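PDB 2ATR: acetyltransferase, GNAT family from Streptococcus pneumoniae, which is of unknown function but probably transfers an acetyl group from acetyl-coenzyme A to an acceptor not yet known. Local coordinates for residues Leu34-Tyr45 with Leu56-Val67. Residues are numbered along the deposited sequence; the frame is centred on the assembly and turned at random.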
loop_
_atom_site.group_PDB
_atom_site.type_symbol
_atom_site.label_atom_id
_atom_site.label_comp_id
_atom_site.label_asym_id
_atom_site.label_seq_id
_atom_site.Cartn_x
_atom_site.Cartn_y
_atom_site.Cartn_z
ATOM N N LEU A 34 -10.204 10.378 0.079
ATOM C CA LEU A 34 -8.981 9.975 0.762
ATOM C C LEU A 34 -8.935 10.410 2.237
ATOM O O LEU A 34 -8.611 9.601 3.122
ATOM C CB LEU A 34 -7.743 10.430 -0.029
ATOM C CG LEU A 34 -6.353 10.161 0.528
ATOM C CD1 LEU A 34 -6.152 8.667 0.845
ATOM C CD2 LEU A 34 -5.340 10.663 -0.502
ATOM N N GLU A 35 -9.331 11.654 2.502
ATOM C CA GLU A 35 -9.480 12.135 3.886
ATOM C C GLU A 35 -10.353 11.194 4.717
ATOM O O GLU A 35 -9.970 10.736 5.786
ATOM C CB GLU A 35 -10.091 13.540 3.871
ATOM C CG GLU A 35 -9.662 14.399 5.022
ATOM C CD GLU A 35 -9.972 15.877 4.760
ATOM O OE1 GLU A 35 -11.063 16.171 4.193
ATOM O OE2 GLU A 35 -9.116 16.728 5.113
ATOM N N GLN A 36 -11.517 10.857 4.177
ATOM C CA GLN A 36 -12.397 9.885 4.786
ATOM C C GLN A 36 -11.781 8.481 4.850
ATOM O O GLN A 36 -11.878 7.828 5.875
ATOM C CB GLN A 36 -13.762 9.869 4.067
ATOM C CG GLN A 36 -14.543 11.199 4.124
ATOM C CD GLN A 36 -14.918 11.571 5.543
ATOM O OE1 GLN A 36 -14.269 12.410 6.163
ATOM N NE2 GLN A 36 -15.966 10.942 6.075
ATOM N N ALA A 37 -11.140 8.029 3.760
ATOM C CA ALA A 37 -10.514 6.683 3.717
ATOM C C ALA A 37 -9.515 6.430 4.859
ATOM O O ALA A 37 -9.521 5.358 5.474
ATOM C CB ALA A 37 -9.833 6.436 2.376
ATOM N N LEU A 38 -8.644 7.418 5.102
ATOM C CA LEU A 38 -7.589 7.342 6.099
ATOM C C LEU A 38 -8.091 6.970 7.492
ATOM O O LEU A 38 -7.344 6.391 8.278
ATOM C CB LEU A 38 -6.778 8.653 6.136
ATOM C CG LEU A 38 -5.920 8.974 4.921
ATOM C CD1 LEU A 38 -5.410 10.433 4.990
ATOM C CD2 LEU A 38 -4.737 8.007 4.844
ATOM N N SER A 39 -9.349 7.281 7.790
ATOM C CA SER A 39 -9.959 6.928 9.080
ATOM C C SER A 39 -10.544 5.534 9.105
ATOM O O SER A 39 -10.911 5.053 10.174
ATOM C CB SER A 39 -11.129 7.880 9.410
ATOM O OG SER A 39 -10.618 9.101 9.897
ATOM N N HIS A 40 -10.672 4.904 7.939
ATOM C CA HIS A 40 -11.448 3.647 7.822
ATOM C C HIS A 40 -10.594 2.502 7.265
ATOM O O HIS A 40 -11.094 1.593 6.582
ATOM C CB HIS A 40 -12.699 3.877 6.965
ATOM C CG HIS A 40 -13.620 4.919 7.520
ATOM N ND1 HIS A 40 -14.457 4.680 8.591
ATOM C CD2 HIS A 40 -13.794 6.222 7.192
ATOM C CE1 HIS A 40 -15.135 5.776 8.872
ATOM N NE2 HIS A 40 -14.746 6.731 8.043
ATOM N N SER A 41 -9.302 2.585 7.529
ATOM C CA SER A 41 -8.359 1.611 7.048
ATOM C C SER A 41 -8.059 0.670 8.199
ATOM O O SER A 41 -8.374 0.977 9.335
ATOM C CB SER A 41 -7.077 2.294 6.586
ATOM O OG SER A 41 -7.404 3.252 5.584
ATOM N N LEU A 42 -7.452 -0.464 7.883
ATOM C CA LEU A 42 -7.073 -1.458 8.884
ATOM C C LEU A 42 -5.794 -0.991 9.591
ATOM O O LEU A 42 -5.681 -1.079 10.821
ATOM C CB LEU A 42 -6.820 -2.817 8.222
ATOM C CG LEU A 42 -8.011 -3.658 7.767
ATOM C CD1 LEU A 42 -7.479 -4.758 6.858
ATOM C CD2 LEU A 42 -8.757 -4.275 8.989
ATOM N N VAL A 43 -4.851 -0.503 8.803
ATOM C CA VAL A 43 -3.533 -0.157 9.289
ATOM C C VAL A 43 -2.845 0.816 8.343
ATOM O O VAL A 43 -3.026 0.741 7.135
ATOM C CB VAL A 43 -2.661 -1.412 9.517
ATOM C CG1 VAL A 43 -1.829 -1.747 8.314
ATOM C CG2 VAL A 43 -1.811 -1.255 10.734
ATOM N N ILE A 44 -2.061 1.724 8.912
ATOM C CA ILE A 44 -1.135 2.559 8.153
ATOM C C ILE A 44 0.241 2.591 8.793
ATOM O O ILE A 44 0.357 2.815 9.979
ATOM C CB ILE A 44 -1.681 3.983 8.003
ATOM C CG1 ILE A 44 -2.997 3.982 7.243
ATOM C CG2 ILE A 44 -0.671 4.875 7.328
ATOM C CD1 ILE A 44 -3.829 5.182 7.497
ATOM N N TYR A 45 1.271 2.365 7.993
ATOM C CA TYR A 45 2.649 2.610 8.403
ATOM C C TYR A 45 3.264 3.725 7.557
ATOM O O TYR A 45 2.979 3.823 6.375
ATOM C CB TYR A 45 3.490 1.332 8.281
ATOM C CG TYR A 45 3.201 0.272 9.330
ATOM C CD1 TYR A 45 4.107 -0.003 10.332
ATOM C CD2 TYR A 45 2.024 -0.447 9.311
ATOM C CE1 TYR A 45 3.848 -0.944 11.274
ATOM C CE2 TYR A 45 1.755 -1.385 10.246
ATOM C CZ TYR A 45 2.667 -1.637 11.232
ATOM O OH TYR A 45 2.400 -2.592 12.168
ATOM N N LEU A 56 4.521 5.512 2.539
ATOM C CA LEU A 56 3.305 5.139 3.235
ATOM C C LEU A 56 2.838 3.755 2.718
ATOM O O LEU A 56 3.036 3.431 1.549
ATOM C CB LEU A 56 2.207 6.220 3.037
ATOM C CG LEU A 56 0.740 6.002 3.448
ATOM C CD1 LEU A 56 0.031 7.341 3.768
ATOM C CD2 LEU A 56 -0.026 5.215 2.319
ATOM N N ILE A 57 2.268 2.957 3.602
ATOM C CA ILE A 57 1.477 1.758 3.183
ATOM C C ILE A 57 0.147 1.852 3.892
ATOM O O ILE A 57 0.088 2.307 5.032
ATOM C CB ILE A 57 2.196 0.387 3.390
ATOM C CG1 ILE A 57 1.353 -0.823 2.795
ATOM C CG2 ILE A 57 2.502 0.180 4.900
ATOM C CD1 ILE A 57 2.193 -2.162 2.755
ATOM N N ARG A 58 -0.930 1.505 3.192
ATOM C CA ARG A 58 -2.255 1.543 3.743
ATOM C C ARG A 58 -3.016 0.266 3.326
ATOM O O ARG A 58 -3.192 -0.060 2.135
ATOM C CB ARG A 58 -3.017 2.779 3.245
ATOM C CG ARG A 58 -4.332 3.010 3.873
ATOM C CD ARG A 58 -4.856 4.414 3.573
ATOM N NE ARG A 58 -5.405 4.567 2.217
ATOM C CZ ARG A 58 -6.628 4.232 1.822
ATOM N NH1 ARG A 58 -7.490 3.574 2.614
ATOM N NH2 ARG A 58 -6.991 4.512 0.587
ATOM N N LEU A 59 -3.449 -0.471 4.334
ATOM C CA LEU A 59 -4.210 -1.713 4.106
ATOM C C LEU A 59 -5.648 -1.498 4.444
ATOM O O LEU A 59 -5.952 -0.751 5.361
ATOM C CB LEU A 59 -3.653 -2.834 4.973
ATOM C CG LEU A 59 -2.175 -3.194 4.975
ATOM C CD1 LEU A 59 -2.023 -4.441 5.814
ATOM C CD2 LEU A 59 -1.647 -3.420 3.603
ATOM N N VAL A 60 -6.537 -2.179 3.712
ATOM C CA VAL A 60 -7.989 -2.094 3.867
ATOM C C VAL A 60 -8.619 -3.497 3.799
ATOM O O VAL A 60 -7.960 -4.459 3.374
ATOM C CB VAL A 60 -8.672 -1.188 2.776
ATOM C CG1 VAL A 60 -8.137 0.278 2.873
ATOM C CG2 VAL A 60 -8.508 -1.774 1.374
ATOM N N GLY A 61 -9.888 -3.597 4.183
ATOM C CA GLY A 61 -10.576 -4.903 4.138
ATOM C C GLY A 61 -11.160 -5.214 5.484
ATOM O O GLY A 61 -11.253 -4.336 6.346
ATOM N N ASP A 62 -11.580 -6.462 5.673
ATOM C CA ASP A 62 -12.222 -6.846 6.957
ATOM C C ASP A 62 -11.186 -7.276 8.010
ATOM O O ASP A 62 -11.509 -7.310 9.202
ATOM C CB ASP A 62 -13.359 -7.872 6.745
ATOM C CG ASP A 62 -12.842 -9.203 6.219
ATOM O OD1 ASP A 62 -11.823 -9.703 6.672
ATOM O OD2 ASP A 62 -13.420 -9.745 5.318
ATOM N N GLY A 63 -9.960 -7.578 7.591
ATOM C CA GLY A 63 -8.882 -7.896 8.490
ATOM C C GLY A 63 -8.864 -9.356 8.909
ATOM O O GLY A 63 -7.987 -9.771 9.675
ATOM N N PHE A 64 -9.796 -10.145 8.391
ATOM C CA PHE A 64 -9.896 -11.569 8.792
ATOM C C PHE A 64 -9.962 -12.477 7.610
ATOM O O PHE A 64 -9.098 -13.331 7.430
ATOM C CB PHE A 64 -11.122 -11.817 9.728
ATOM C CG PHE A 64 -10.975 -11.196 11.081
ATOM C CD1 PHE A 64 -10.247 -11.860 12.083
ATOM C CD2 PHE A 64 -11.558 -9.962 11.366
ATOM C CE1 PHE A 64 -10.079 -11.291 13.370
ATOM C CE2 PHE A 64 -11.433 -9.388 12.661
ATOM C CZ PHE A 64 -10.684 -10.052 13.668
ATOM N N SER A 65 -11.002 -12.338 6.800
ATOM C CA SER A 65 -11.065 -13.102 5.539
ATOM C C SER A 65 -10.317 -12.419 4.390
ATOM O O SER A 65 -9.837 -13.108 3.478
ATOM C CB SER A 65 -12.488 -13.401 5.106
ATOM O OG SER A 65 -13.186 -14.001 6.199
ATOM N N SER A 66 -10.246 -11.080 4.439
ATOM C CA SER A 66 -9.708 -10.293 3.321
ATOM C C SER A 66 -9.006 -9.028 3.781
ATOM O O SER A 66 -9.554 -8.244 4.586
ATOM C CB SER A 66 -10.794 -9.915 2.324
ATOM O OG SER A 66 -11.675 -8.983 2.942
ATOM N N VAL A 67 -7.791 -8.871 3.255
ATOM C CA VAL A 67 -6.928 -7.728 3.423
ATOM C C VAL A 67 -6.413 -7.306 2.012
ATOM O O VAL A 67 -6.108 -8.148 1.161
ATOM C CB VAL A 67 -5.756 -8.041 4.369
ATOM C CG1 VAL A 67 -4.729 -6.833 4.426
ATOM C CG2 VAL A 67 -6.277 -8.390 5.822
HETATM O O HOH W 1 -10.541 -1.106 5.819
#
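R58 reaches from the sheet to S41, just after helix 34-38, and packs under A37 and L38, a worked example of one long side chain joining two layers of a fold. On this close-packed, largely buried side the arginine starts with CG turned away from the backbone N (chi1 -173°), which sends it alongside I44, with CG 3.8 Å from I44 CG1; L38 CD2 crosses it at R58 CD, 3.8 Å away. A bend at chi3 (77°) then brings the guanidinium under the helix. There A37 CB covers one face of the group, 3.7 Å from R58 NH1, while S41 OG sits at its edge, in plane, and accepts from R58 NH1 at 3.0 Å. The same hydroxyl donates to A37 O, approaching from above the carbonyl plane; H40 N reaches that oxygen from the opposite face. Acceptor and donor at once, the hydroxyl is fixed in rotation. R58 NE has a second partner, a salt bridge to D71 of strand 66-74.

All this rests on the antiparallel hairpin of strands 43-49 and 52-61, part of the central mixed sheet of the GNAT fold. L59 N donates to V43 O at 3.1 Å, I57 and Y45 exchange a bond in each direction, and I44 and R58 form the non-hydrogen-bonded pair between them. On the face opposite R58 the packing is equally close: V43 and L59 lie side by side, with V43 CG1 3.7 Å from L59 CG, and the Y45 and I57 side chains pack against helix 83-92.

L42, though partly exposed, is still closely laid over V60-G63, its CD2 3.7 Å from G63 CA. The loose side lies beyond it, where a water bridges H40 O and G61 N and the turn after G61 is largely exposed to solvent.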